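Local coordinates for hypothetical protein Ta0583 (Thermoplasma acidophilum, PDB 2FSJ), which binds nucleotide and polymerizes, best with ATP, into bundles of helical filaments as an archaeal homolog of actin, at residues P46-V51 with P246-Q251; A106-S111 with R159-T164; L135-A140 with L166-Q171. All coordinates share one frame; numbering follows the deposited sequence.

From the N terminus, the chain passes 46-51 early, and 246-251 comes back to it much later, so contact 1 closes the longest of the three loops. Contacts 2 and 3 both fall within that loop. Helix segment 106-111 is met again at 159-164, and helix segment 135-140 at 166-171. The four segments alternate along the chain, so these two loops cross. Both end on strand 158-170, with contact 2 at its start and contact 3 at its end; their centres lie about 18 Å apart. They fix two helices to the large mixed sheet of the N-terminal half. Contact 1 instead joins that half, by a surface salt bridge, to a helix of the C-terminal half.

Contact 1 of 3, residues P46-V51 with P246-Q251; sequences PSRWAV and PFDLAQ
Arg48 reaches across to Asp248 and grips its carboxylate with two nitrogens. The side chain starts at CB with CG anti to the carbonyl carbon (chi1 -53°). From CG to NE it runs extended, and this length carries the guanidinium to the helix. Arg48 CZ comes within 3.6 Å of Asp248 OD2. At the tip, Arg48 NH1 donates to Asp248 OD2 at 2.8 Å, with a nearly straight N-H...O angle of 172°. Arg48 NH2 donates to Asp248 OD1 at 2.9 Å, and OD1 accepts with its syn lone pair. OD2 is also met on the syn side, but somewhat out of the carboxylate plane. The two flat groups are nearly coplanar, 18° apart, as in a classic end-on bidentate salt bridge. With an alanine at this position, the carboxylate of Asp248 would probably lose its positive mate and the two halves this bridge. Gln251, one turn along the helix from Phe247, belongs to the ATP site. The Arg48 backbone pairs with Gly78 beside strand 74-77, and its side chain touches Ile86. Across the bridge, Phe247 rests on helix 226-241 and Leu249 on strand 258-260.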
ATOM      1  N   PRO A  46      -6.636  -1.657   7.516  1.00 11.70           N
ATOM      2  CA  PRO A  46      -5.605  -2.688   7.473  1.00 11.85           C
ATOM      3  C   PRO A  46      -5.929  -3.869   6.559  1.00 11.43           C
ATOM      4  O   PRO A  46      -7.077  -4.347   6.560  1.00 11.49           O
ATOM      5  CB  PRO A  46      -5.459  -3.136   8.963  1.00 12.57           C
ATOM      6  CG  PRO A  46      -6.011  -1.992   9.781  1.00 13.51           C
ATOM      7  CD  PRO A  46      -7.080  -1.371   8.891  1.00 13.08           C
ATOM      8  N   SER A  47      -4.936  -4.323   5.792  1.00 10.40           N
ATOM      9  CA  SER A  47      -5.071  -5.471   4.886  1.00 11.35           C
ATOM     10  C   SER A  47      -5.030  -6.793   5.652  1.00 10.74           C
ATOM     11  O   SER A  47      -4.129  -7.581   5.503  1.00 12.82           O
ATOM     12  CB  SER A  47      -3.973  -5.474   3.796  1.00 11.26           C
ATOM     13  OG  SER A  47      -4.186  -4.406   2.929  1.00 11.70           O
ATOM     14  N   ARG A  48      -6.065  -7.033   6.436  1.00 12.05           N
ATOM     15  CA  ARG A  48      -6.175  -8.174   7.345  1.00 12.98           C
ATOM     16  C   ARG A  48      -7.597  -8.679   7.336  1.00 12.67           C
ATOM     17  O   ARG A  48      -8.517  -7.874   7.354  1.00 11.12           O
ATOM     18  CB  ARG A  48      -5.922  -7.721   8.777  1.00 14.57           C
ATOM     19  CG  ARG A  48      -4.670  -6.987   8.983  1.00 19.40           C
ATOM     20  CD  ARG A  48      -4.389  -6.662  10.469  1.00 25.14           C
ATOM     21  NE  ARG A  48      -3.042  -6.107  10.578  1.00 30.60           N
ATOM     22  CZ  ARG A  48      -2.394  -5.888  11.717  1.00 35.72           C
ATOM     23  NH1 ARG A  48      -2.947  -6.171  12.896  1.00 35.49           N
ATOM     24  NH2 ARG A  48      -1.171  -5.367  11.665  1.00 39.83           N
ATOM     25  N   TRP A  49      -7.773  -9.995   7.333  1.00 12.03           N
ATOM     26  CA  TRP A  49      -9.106 -10.578   7.505  1.00 12.62           C
ATOM     27  C   TRP A  49      -9.010 -11.905   8.218  1.00 13.99           C
ATOM     28  O   TRP A  49      -7.911 -12.531   8.267  1.00 13.04           O
ATOM     29  CB  TRP A  49      -9.870 -10.709   6.191  1.00 12.97           C
ATOM     30  CG  TRP A  49      -9.227 -11.524   5.118  1.00 14.84           C
ATOM     31  CD1 TRP A  49      -8.312 -11.095   4.194  1.00 13.42           C
ATOM     32  CD2 TRP A  49      -9.502 -12.895   4.804  1.00 15.86           C
ATOM     33  NE1 TRP A  49      -7.996 -12.121   3.336  1.00 14.10           N
ATOM     34  CE2 TRP A  49      -8.717 -13.237   3.689  1.00 13.57           C
ATOM     35  CE3 TRP A  49     -10.343 -13.879   5.363  1.00 17.59           C
ATOM     36  CZ2 TRP A  49      -8.728 -14.524   3.120  1.00 19.97           C
ATOM     37  CZ3 TRP A  49     -10.364 -15.137   4.806  1.00 19.33           C
ATOM     38  CH2 TRP A  49      -9.566 -15.463   3.684  1.00 20.53           C
ATOM     39  N   ALA A  50     -10.134 -12.318   8.797  1.00 15.20           N
ATOM     40  CA  ALA A  50     -10.198 -13.586   9.540  1.00 16.32           C
ATOM     41  C   ALA A  50     -11.561 -14.215   9.345  1.00 16.71           C
ATOM     42  O   ALA A  50     -12.576 -13.532   9.397  1.00 16.02           O
ATOM     43  CB  ALA A  50      -9.963 -13.342  10.982  1.00 17.23           C
ATOM     44  N   VAL A  51     -11.560 -15.517   9.114  1.00 16.92           N
ATOM     45  CA  VAL A  51     -12.805 -16.257   8.956  1.00 18.63           C
ATOM     46  C   VAL A  51     -13.491 -16.290  10.315  1.00 17.45           C
ATOM     47  O   VAL A  51     -12.826 -16.391  11.359  1.00 16.78           O
ATOM     48  CB  VAL A  51     -12.544 -17.715   8.397  1.00 19.25           C
ATOM     49  CG1 VAL A  51     -13.775 -18.609   8.524  1.00 20.73           C
ATOM     50  CG2 VAL A  51     -12.156 -17.638   6.951  1.00 21.23           C
ATOM     51  N   PRO A 246       4.481  -8.130  21.034  1.00 26.18           N
ATOM     52  CA  PRO A 246       3.731  -8.344  19.787  1.00 26.19           C
ATOM     53  C   PRO A 246       4.135  -7.359  18.687  1.00 26.44           C
ATOM     54  O   PRO A 246       4.538  -6.250  18.968  1.00 25.88           O
ATOM     55  CB  PRO A 246       2.264  -8.130  20.207  1.00 26.77           C
ATOM     56  CG  PRO A 246       2.239  -8.366  21.707  1.00 27.32           C
ATOM     57  CD  PRO A 246       3.600  -7.854  22.172  1.00 26.96           C
ATOM     58  N   PHE A 247       3.993  -7.775  17.438  1.00 27.69           N
ATOM     59  CA  PHE A 247       4.428  -7.000  16.272  1.00 28.08           C
ATOM     60  C   PHE A 247       3.812  -5.613  16.228  1.00 27.52           C
ATOM     61  O   PHE A 247       4.542  -4.640  16.049  1.00 27.03           O
ATOM     62  CB  PHE A 247       4.127  -7.783  14.990  1.00 28.86           C
ATOM     63  CG  PHE A 247       4.456  -7.038  13.719  1.00 31.82           C
ATOM     64  CD1 PHE A 247       5.647  -7.257  13.072  1.00 33.50           C
ATOM     65  CD2 PHE A 247       3.563  -6.121  13.184  1.00 34.35           C
ATOM     66  CE1 PHE A 247       5.956  -6.559  11.892  1.00 36.44           C
ATOM     67  CE2 PHE A 247       3.869  -5.430  12.013  1.00 37.08           C
ATOM     68  CZ  PHE A 247       5.063  -5.664  11.364  1.00 35.20           C
ATOM     69  N   ASP A 248       2.491  -5.512  16.422  1.00 27.34           N
ATOM     70  CA  ASP A 248       1.787  -4.208  16.349  1.00 27.51           C
ATOM     71  C   ASP A 248       2.302  -3.272  17.445  1.00 26.75           C
ATOM     72  O   ASP A 248       2.440  -2.071  17.222  1.00 25.47           O
ATOM     73  CB  ASP A 248       0.258  -4.363  16.444  1.00 27.54           C
ATOM     74  CG  ASP A 248      -0.347  -4.977  15.192  1.00 31.23           C
ATOM     75  OD1 ASP A 248       0.166  -4.657  14.097  1.00 33.58           O
ATOM     76  OD2 ASP A 248      -1.310  -5.795  15.196  1.00 34.67           O
ATOM     77  N   LEU A 249       2.641  -3.819  18.612  1.00 26.05           N
ATOM     78  CA  LEU A 249       3.188  -2.975  19.686  1.00 24.53           C
ATOM     79  C   LEU A 249       4.614  -2.502  19.382  1.00 24.48           C
ATOM     80  O   LEU A 249       4.975  -1.375  19.673  1.00 24.33           O
ATOM     81  CB  LEU A 249       3.191  -3.736  21.010  1.00 25.07           C
ATOM     82  CG  LEU A 249       3.498  -2.936  22.291  1.00 25.71           C
ATOM     83  CD1 LEU A 249       2.571  -1.733  22.496  1.00 26.12           C
ATOM     84  CD2 LEU A 249       3.410  -3.856  23.531  1.00 27.67           C
ATOM     85  N   ALA A 250       5.434  -3.381  18.819  1.00 23.95           N
ATOM     86  CA  ALA A 250       6.773  -3.009  18.373  1.00 23.03           C
ATOM     87  C   ALA A 250       6.760  -1.936  17.293  1.00 21.96           C
ATOM     88  O   ALA A 250       7.595  -1.075  17.277  1.00 20.75           O
ATOM     89  CB  ALA A 250       7.513  -4.245  17.840  1.00 23.49           C
ATOM     90  N   GLN A 251       5.840  -2.022  16.356  1.00 22.76           N
ATOM     91  CA  GLN A 251       5.708  -0.968  15.341  1.00 23.48           C
ATOM     92  C   GLN A 251       5.438   0.395  16.014  1.00 23.85           C
ATOM     93  O   GLN A 251       6.085   1.381  15.704  1.00 23.32           O
ATOM     94  CB  GLN A 251       4.621  -1.337  14.322  1.00 24.84           C
ATOM     95  CG  GLN A 251       4.391  -0.242  13.251  1.00 26.48           C
ATOM     96  CD  GLN A 251       3.821  -0.796  11.967  1.00 30.58           C
ATOM     97  OE1 GLN A 251       3.138  -1.800  11.989  1.00 34.13           O
ATOM     98  NE2 GLN A 251       4.125  -0.149  10.835  1.00 32.92           N
TER

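Contact 2 of 3, residues A106-S111 with R159-T164; sequences AALWES and RQFNIT
Leu108 lays its CB over one face of the Phe161 ring, above its centre. The distance from Leu108 CB to the ring centroid is 3.8 Å, which makes a CH-pi contact. Farther out on the leucine, Leu108 CD1 comes to 4.0 Å from Phe161 CG. The leucine and the phenylalanine run alongside each other, pointing opposite ways. Trp109 comes next. Its CG stands anti to the backbone N (chi1 -169°), and the indole reaches the start of the strand. There the guanidinium of Arg159 lies flat on it, with planes 5° apart and Arg159 CZ 3.7 Å from the centroid of the six-membered ring. This is a stacked cation-pi pair. The aliphatic part of Arg159 continues over the same ring: Arg159 CG is 3.6 Å from Trp109 CZ3. A salt bridge from Arg159 NE to Glu157 helps to fix the rotation of the guanidinium. Arg159 NH1 also donates to water 1, at 3.2 Å. The same water lies 2.7 Å from Leu108 O, to which it probably donates, and so stands between strand and helix. Ser111 OG donates to the same Leu108 O at 2.7 Å, and Ser111 N adds a weak bond to it. The short helix and strand segments run at 115° to each other. Leu108 also touches Leu149 and Leu122, on the two strands flanking 158-170. Here the helix covers the mixed sheet of the N-terminal domain, which has the ribonuclease H-like fold of actin-family ATPases.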
ATOM      1  N   ALA A 106     -14.467  -6.124   0.838  1.00 11.54           N
ATOM      2  CA  ALA A 106     -14.595  -5.195   1.942  1.00 11.75           C
ATOM      3  C   ALA A 106     -14.457  -3.744   1.469  1.00 11.46           C
ATOM      4  O   ALA A 106     -15.205  -2.870   1.911  1.00 12.24           O
ATOM      5  CB  ALA A 106     -13.616  -5.515   3.013  1.00 10.79           C
ATOM      6  N   ALA A 107     -13.521  -3.497   0.559  1.00 10.65           N
ATOM      7  CA  ALA A 107     -13.355  -2.167  -0.049  1.00 12.42           C
ATOM      8  C   ALA A 107     -14.618  -1.657  -0.711  1.00 13.11           C
ATOM      9  O   ALA A 107     -15.013  -0.508  -0.506  1.00 12.88           O
ATOM     10  CB  ALA A 107     -12.214  -2.154  -1.073  1.00 11.86           C
ATOM     11  N   LEU A 108     -15.229  -2.511  -1.517  1.00 13.30           N
ATOM     12  CA  LEU A 108     -16.486  -2.153  -2.196  1.00 15.34           C
ATOM     13  C   LEU A 108     -17.634  -1.939  -1.203  1.00 14.99           C
ATOM     14  O   LEU A 108     -18.362  -0.961  -1.310  1.00 15.48           O
ATOM     15  CB  LEU A 108     -16.817  -3.180  -3.264  1.00 15.70           C
ATOM     16  CG  LEU A 108     -15.714  -3.428  -4.293  1.00 16.65           C
ATOM     17  CD1 LEU A 108     -16.133  -4.489  -5.325  1.00 16.14           C
ATOM     18  CD2 LEU A 108     -15.397  -2.138  -5.003  1.00 19.77           C
ATOM     19  N   TRP A 109     -17.745  -2.811  -0.206  1.00 15.36           N
ATOM     20  CA  TRP A 109     -18.682  -2.625   0.893  1.00 15.95           C
ATOM     21  C   TRP A 109     -18.483  -1.282   1.644  1.00 17.70           C
ATOM     22  O   TRP A 109     -19.442  -0.517   1.876  1.00 16.33           O
ATOM     23  CB  TRP A 109     -18.565  -3.782   1.879  1.00 16.21           C
ATOM     24  CG  TRP A 109     -19.688  -3.759   2.865  1.00 16.64           C
ATOM     25  CD1 TRP A 109     -19.702  -3.142   4.080  1.00 14.70           C
ATOM     26  CD2 TRP A 109     -21.002  -4.324   2.682  1.00 16.06           C
ATOM     27  NE1 TRP A 109     -20.942  -3.271   4.669  1.00 16.54           N
ATOM     28  CE2 TRP A 109     -21.756  -4.012   3.846  1.00 15.73           C
ATOM     29  CE3 TRP A 109     -21.606  -5.099   1.678  1.00 16.78           C
ATOM     30  CZ2 TRP A 109     -23.071  -4.424   4.015  1.00 16.58           C
ATOM     31  CZ3 TRP A 109     -22.936  -5.521   1.862  1.00 16.69           C
ATOM     32  CH2 TRP A 109     -23.641  -5.178   3.008  1.00 16.42           C
ATOM     33  N   GLU A 110     -17.246  -0.996   2.032  1.00 18.04           N
ATOM     34  CA  GLU A 110     -16.961   0.260   2.713  1.00 19.41           C
ATOM     35  C   GLU A 110     -17.218   1.515   1.866  1.00 20.87           C
ATOM     36  O   GLU A 110     -17.575   2.568   2.416  1.00 21.12           O
ATOM     37  CB  GLU A 110     -15.557   0.296   3.232  1.00 18.96           C
ATOM     38  CG  GLU A 110     -15.299  -0.640   4.376  1.00 22.88           C
ATOM     39  CD  GLU A 110     -15.724  -0.129   5.744  1.00 27.10           C
ATOM     40  OE1 GLU A 110     -16.019   1.092   5.919  1.00 30.93           O
ATOM     41  OE2 GLU A 110     -15.759  -0.974   6.665  1.00 28.27           O
ATOM     42  N   SER A 111     -17.071   1.412   0.552  1.00 21.24           N
ATOM     43  CA  SER A 111     -17.301   2.546  -0.315  1.00 23.49           C
ATOM     44  C   SER A 111     -18.757   3.061  -0.144  1.00 25.41           C
ATOM     45  O   SER A 111     -19.021   4.219  -0.350  1.00 26.42           O
ATOM     46  CB  SER A 111     -16.974   2.171  -1.781  1.00 23.69           C
ATOM     47  OG  SER A 111     -18.032   1.478  -2.429  1.00 20.93           O
ATOM     48  N   ARG A 159     -25.178  -6.389  -1.434  1.00 16.90           N
ATOM     49  CA  ARG A 159     -24.770  -5.417  -2.403  1.00 16.63           C
ATOM     50  C   ARG A 159     -24.036  -6.144  -3.539  1.00 16.69           C
ATOM     51  O   ARG A 159     -23.133  -6.954  -3.306  1.00 16.81           O
ATOM     52  CB  ARG A 159     -23.865  -4.387  -1.753  1.00 16.53           C
ATOM     53  CG  ARG A 159     -24.544  -3.527  -0.710  1.00 18.19           C
ATOM     54  CD  ARG A 159     -23.666  -2.434  -0.124  1.00 18.61           C
ATOM     55  NE  ARG A 159     -24.214  -1.997   1.133  1.00 17.27           N
ATOM     56  CZ  ARG A 159     -23.553  -1.347   2.086  1.00 16.78           C
ATOM     57  NH1 ARG A 159     -22.309  -0.934   1.924  1.00 19.59           N
ATOM     58  NH2 ARG A 159     -24.164  -1.092   3.201  1.00 18.07           N
ATOM     59  N   GLN A 160     -24.376  -5.796  -4.757  1.00 15.72           N
ATOM     60  CA  GLN A 160     -23.834  -6.443  -5.933  1.00 16.97           C
ATOM     61  C   GLN A 160     -23.068  -5.483  -6.856  1.00 16.88           C
ATOM     62  O   GLN A 160     -23.525  -4.353  -7.130  1.00 17.04           O
ATOM     63  CB  GLN A 160     -24.985  -7.149  -6.682  1.00 17.65           C
ATOM     64  CG  GLN A 160     -24.534  -8.339  -7.412  1.00 19.71           C
ATOM     65  CD  GLN A 160     -25.678  -9.262  -7.871  1.00 20.65           C
ATOM     66  OE1 GLN A 160     -25.642 -10.480  -7.680  1.00 24.22           O
ATOM     67  NE2 GLN A 160     -26.632  -8.682  -8.485  1.00 18.70           N
ATOM     68  N   PHE A 161     -21.915  -5.928  -7.347  1.00 15.94           N
ATOM     69  CA  PHE A 161     -20.992  -5.106  -8.145  1.00 16.26           C
ATOM     70  C   PHE A 161     -20.588  -5.890  -9.401  1.00 18.62           C
ATOM     71  O   PHE A 161     -20.133  -7.060  -9.322  1.00 17.42           O
ATOM     72  CB  PHE A 161     -19.732  -4.743  -7.306  1.00 16.84           C
ATOM     73  CG  PHE A 161     -20.048  -4.160  -5.949  1.00 14.40           C
ATOM     74  CD1 PHE A 161     -20.262  -2.773  -5.787  1.00 12.58           C
ATOM     75  CD2 PHE A 161     -20.156  -4.978  -4.840  1.00 12.54           C
ATOM     76  CE1 PHE A 161     -20.526  -2.232  -4.545  1.00 12.59           C
ATOM     77  CE2 PHE A 161     -20.439  -4.431  -3.564  1.00 15.35           C
ATOM     78  CZ  PHE A 161     -20.657  -3.047  -3.436  1.00 14.02           C
ATOM     79  N   ASN A 162     -20.779  -5.265 -10.556  1.00 18.66           N
ATOM     80  CA  ASN A 162     -20.406  -5.818 -11.849  1.00 20.84           C
ATOM     81  C   ASN A 162     -19.150  -5.142 -12.276  1.00 20.77           C
ATOM     82  O   ASN A 162     -19.127  -3.920 -12.562  1.00 20.67           O
ATOM     83  CB  ASN A 162     -21.467  -5.585 -12.911  1.00 20.98           C
ATOM     84  CG  ASN A 162     -21.087  -6.205 -14.294  1.00 26.22           C
ATOM     85  OD1 ASN A 162     -20.302  -7.178 -14.402  1.00 33.84           O
ATOM     86  ND2 ASN A 162     -21.646  -5.637 -15.348  1.00 33.02           N
ATOM     87  N   ILE A 163     -18.066  -5.889 -12.257  1.00 21.79           N
ATOM     88  CA  ILE A 163     -16.800  -5.292 -12.581  1.00 22.55           C
ATOM     89  C   ILE A 163     -16.704  -5.362 -14.092  1.00 23.54           C
ATOM     90  O   ILE A 163     -16.517  -6.459 -14.628  1.00 25.26           O
ATOM     91  CB  ILE A 163     -15.618  -6.076 -11.920  1.00 23.22           C
ATOM     92  CG1 ILE A 163     -15.857  -6.225 -10.394  1.00 25.36           C
ATOM     93  CG2 ILE A 163     -14.344  -5.390 -12.314  1.00 21.54           C
ATOM     94  CD1 ILE A 163     -14.616  -6.646  -9.510  1.00 28.48           C
ATOM     95  N   THR A 164     -16.842  -4.220 -14.764  1.00 23.95           N
ATOM     96  CA  THR A 164     -16.862  -4.148 -16.246  1.00 24.69           C
ATOM     97  C   THR A 164     -15.481  -3.960 -16.824  1.00 24.60           C
ATOM     98  O   THR A 164     -15.206  -4.359 -17.975  1.00 25.25           O
ATOM     99  CB  THR A 164     -17.766  -3.022 -16.798  1.00 24.51           C
ATOM    100  OG1 THR A 164     -17.264  -1.736 -16.413  1.00 24.51           O
ATOM    101  CG2 THR A 164     -19.149  -3.079 -16.235  1.00 25.98           C
TER
HETATM  102  O   HOH W   1     -21.026  -0.597  -0.940  1.00 18.99           O

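Contact 3 of 3, residues L135-A140 with L166-Q171; sequences LEVKAA and LIMRPQ
Met168, which packs on Val137, has its backbone O bonded by the side chain of Arg169: Arg169 NH1 donates to Met168 O at 3.0 Å. The donor sits well above the carbonyl plane, so it is not on a lone pair, and the N-H...O angle is 152°. This bond stays within the strand. Across the contact everything is apolar. Val137 meets Met168 mainly with one branch. Val137 CG2 lies 3.7 Å from Met168 CB and also touches Met168 CG; Val137 CG1 meets Met168 CG more distantly. Met168 is bent at both chi2 and chi3 (-70° and -75°), and this fold brings Met168 CE back to 4.2 Å from Val137 CG2. One turn along the helix, Ala140 CB touches Leu166 CD2 at 3.6 Å. The small methyl of Ala140 lets the leucine branch come close to the helix backbone, with Leu166 CD2 also 3.8 Å from Ala140 C. Phe133, at the start of the same helix, touches Met168 and Pro170. Helix 133-144 thus covers one face of strand 158-170. Neighbouring strand 120-128 packs against Leu166 and Met168, while Ile167 and Arg169 point away from helix 133-144 and touch helix 333-343.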
ATOM      1  N   LEU A 135       2.229 -10.023 -15.820  1.00 15.56           N
ATOM      2  CA  LEU A 135       1.683 -11.229 -15.173  1.00 16.49           C
ATOM      3  C   LEU A 135       0.514 -10.945 -14.217  1.00 15.26           C
ATOM      4  O   LEU A 135      -0.535 -11.585 -14.301  1.00 14.11           O
ATOM      5  CB  LEU A 135       2.758 -12.006 -14.359  1.00 16.22           C
ATOM      6  CG  LEU A 135       3.754 -12.964 -15.042  1.00 22.80           C
ATOM      7  CD1 LEU A 135       4.778 -13.462 -14.015  1.00 25.02           C
ATOM      8  CD2 LEU A 135       3.057 -14.168 -15.709  1.00 25.12           C
ATOM      9  N   GLU A 136       0.727 -10.027 -13.278  1.00 15.01           N
ATOM     10  CA  GLU A 136      -0.302  -9.691 -12.283  1.00 13.83           C
ATOM     11  C   GLU A 136      -1.484  -8.986 -12.949  1.00 13.25           C
ATOM     12  O   GLU A 136      -2.607  -9.152 -12.494  1.00 13.22           O
ATOM     13  CB  GLU A 136       0.264  -8.818 -11.164  1.00 13.79           C
ATOM     14  CG  GLU A 136       1.222  -9.510 -10.255  1.00 16.65           C
ATOM     15  CD  GLU A 136       0.583 -10.610  -9.431  1.00 22.26           C
ATOM     16  OE1 GLU A 136      -0.626 -10.555  -9.184  1.00 23.09           O
ATOM     17  OE2 GLU A 136       1.308 -11.520  -9.047  1.00 20.64           O
ATOM     18  N   VAL A 137      -1.259  -8.180 -13.978  1.00 13.94           N
ATOM     19  CA  VAL A 137      -2.385  -7.531 -14.683  1.00 14.17           C
ATOM     20  C   VAL A 137      -3.259  -8.605 -15.360  1.00 15.03           C
ATOM     21  O   VAL A 137      -4.485  -8.603 -15.186  1.00 14.68           O
ATOM     22  CB  VAL A 137      -1.958  -6.448 -15.694  1.00 15.29           C
ATOM     23  CG1 VAL A 137      -3.131  -6.020 -16.567  1.00 16.56           C
ATOM     24  CG2 VAL A 137      -1.391  -5.214 -15.002  1.00 15.11           C
ATOM     25  N   LYS A 138      -2.633  -9.540 -16.078  1.00 15.06           N
ATOM     26  CA  LYS A 138      -3.349 -10.628 -16.729  1.00 15.54           C
ATOM     27  C   LYS A 138      -4.161 -11.434 -15.690  1.00 15.00           C
ATOM     28  O   LYS A 138      -5.384 -11.627 -15.873  1.00 15.20           O
ATOM     29  CB  LYS A 138      -2.370 -11.538 -17.483  1.00 15.45           C
ATOM     30  CG  LYS A 138      -3.026 -12.776 -18.117  1.00 17.95           C
ATOM     31  CD  LYS A 138      -2.030 -13.671 -18.832  1.00 19.59           C
ATOM     32  CE  LYS A 138      -2.742 -14.781 -19.670  1.00 22.96           C
ATOM     33  NZ  LYS A 138      -3.223 -15.860 -18.830  1.00 27.00           N
ATOM     34  N   ALA A 139      -3.519 -11.836 -14.595  1.00 13.99           N
ATOM     35  CA  ALA A 139      -4.187 -12.602 -13.527  1.00 14.35           C
ATOM     36  C   ALA A 139      -5.384 -11.854 -12.920  1.00 14.57           C
ATOM     37  O   ALA A 139      -6.418 -12.470 -12.636  1.00 12.03           O
ATOM     38  CB  ALA A 139      -3.217 -13.013 -12.433  1.00 14.82           C
ATOM     39  N   ALA A 140      -5.206 -10.544 -12.704  1.00 13.75           N
ATOM     40  CA  ALA A 140      -6.221  -9.689 -12.073  1.00 14.11           C
ATOM     41  C   ALA A 140      -7.442  -9.560 -12.971  1.00 13.76           C
ATOM     42  O   ALA A 140      -8.607  -9.687 -12.527  1.00 14.28           O
ATOM     43  CB  ALA A 140      -5.669  -8.336 -11.769  1.00 13.20           C
ATOM     44  N   LEU A 166     -11.104  -3.261 -15.591  1.00 19.27           N
ATOM     45  CA  LEU A 166     -10.029  -3.006 -14.673  1.00 17.86           C
ATOM     46  C   LEU A 166      -8.935  -2.285 -15.445  1.00 18.81           C
ATOM     47  O   LEU A 166      -8.402  -2.839 -16.428  1.00 19.57           O
ATOM     48  CB  LEU A 166      -9.549  -4.349 -14.129  1.00 18.11           C
ATOM     49  CG  LEU A 166      -8.483  -4.379 -13.068  1.00 18.89           C
ATOM     50  CD1 LEU A 166      -8.928  -3.645 -11.796  1.00 19.92           C
ATOM     51  CD2 LEU A 166      -8.085  -5.829 -12.780  1.00 18.60           C
ATOM     52  N   ILE A 167      -8.593  -1.067 -15.015  1.00 16.56           N
ATOM     53  CA  ILE A 167      -7.516  -0.291 -15.583  1.00 16.98           C
ATOM     54  C   ILE A 167      -6.355  -0.336 -14.564  1.00 16.47           C
ATOM     55  O   ILE A 167      -6.572  -0.142 -13.376  1.00 15.53           O
ATOM     56  CB  ILE A 167      -7.966   1.143 -15.849  1.00 17.11           C
ATOM     57  CG1 ILE A 167      -9.114   1.180 -16.907  1.00 19.43           C
ATOM     58  CG2 ILE A 167      -6.778   2.062 -16.272  1.00 18.16           C
ATOM     59  CD1 ILE A 167      -8.742   0.575 -18.239  1.00 21.51           C
ATOM     60  N   MET A 168      -5.153  -0.578 -15.056  1.00 14.93           N
ATOM     61  CA  MET A 168      -3.989  -0.825 -14.214  1.00 14.90           C
ATOM     62  C   MET A 168      -2.821   0.052 -14.602  1.00 14.96           C
ATOM     63  O   MET A 168      -2.538   0.204 -15.786  1.00 15.23           O
ATOM     64  CB  MET A 168      -3.570  -2.285 -14.344  1.00 14.71           C
ATOM     65  CG  MET A 168      -4.614  -3.265 -13.856  1.00 17.22           C
ATOM     66  SD  MET A 168      -4.816  -3.247 -12.086  1.00 18.07           S
ATOM     67  CE  MET A 168      -3.296  -4.147 -11.468  1.00 16.79           C
ATOM     68  N   ARG A 169      -2.092   0.555 -13.606  1.00 13.67           N
ATOM     69  CA  ARG A 169      -0.831   1.260 -13.850  1.00 13.07           C
ATOM     70  C   ARG A 169       0.219   0.706 -12.912  1.00 12.41           C
ATOM     71  O   ARG A 169      -0.172   0.244 -11.853  1.00 12.21           O
ATOM     72  CB  ARG A 169      -0.991   2.729 -13.552  1.00 13.03           C
ATOM     73  CG  ARG A 169      -1.768   3.496 -14.591  1.00 15.85           C
ATOM     74  CD  ARG A 169      -1.113   3.547 -15.970  1.00 20.79           C
ATOM     75  NE  ARG A 169      -1.960   4.301 -16.883  1.00 25.61           N
ATOM     76  CZ  ARG A 169      -2.948   3.785 -17.616  1.00 28.56           C
ATOM     77  NH1 ARG A 169      -3.235   2.473 -17.599  1.00 25.50           N
ATOM     78  NH2 ARG A 169      -3.645   4.595 -18.406  1.00 30.62           N
ATOM     79  N   PRO A 170       1.515   0.760 -13.264  1.00 11.15           N
ATOM     80  CA  PRO A 170       2.577   0.310 -12.356  1.00 12.22           C
ATOM     81  C   PRO A 170       2.579   1.084 -11.065  1.00 11.04           C
ATOM     82  O   PRO A 170       2.359   2.299 -11.071  1.00 10.87           O
ATOM     83  CB  PRO A 170       3.861   0.560 -13.166  1.00 11.60           C
ATOM     84  CG  PRO A 170       3.424   0.418 -14.567  1.00 13.49           C
ATOM     85  CD  PRO A 170       2.097   1.161 -14.549  1.00 12.73           C
ATOM     86  N   GLN A 171       2.791   0.395  -9.937  1.00 11.08           N
ATOM     87  CA  GLN A 171       2.947   1.056  -8.679  1.00 12.21           C
ATOM     88  C   GLN A 171       4.110   2.090  -8.801  1.00 12.00           C
ATOM     89  O   GLN A 171       5.149   1.816  -9.435  1.00 12.52           O
ATOM     90  CB  GLN A 171       3.274   0.018  -7.594  1.00 13.45           C
ATOM     91  CG  GLN A 171       3.352   0.579  -6.193  1.00 14.98           C
ATOM     92  CD  GLN A 171       3.314  -0.539  -5.132  1.00 18.97           C
ATOM     93  OE1 GLN A 171       2.482  -1.454  -5.228  1.00 21.80           O
ATOM     94  NE2 GLN A 171       4.221  -0.485  -4.177  1.00 15.06           N
TER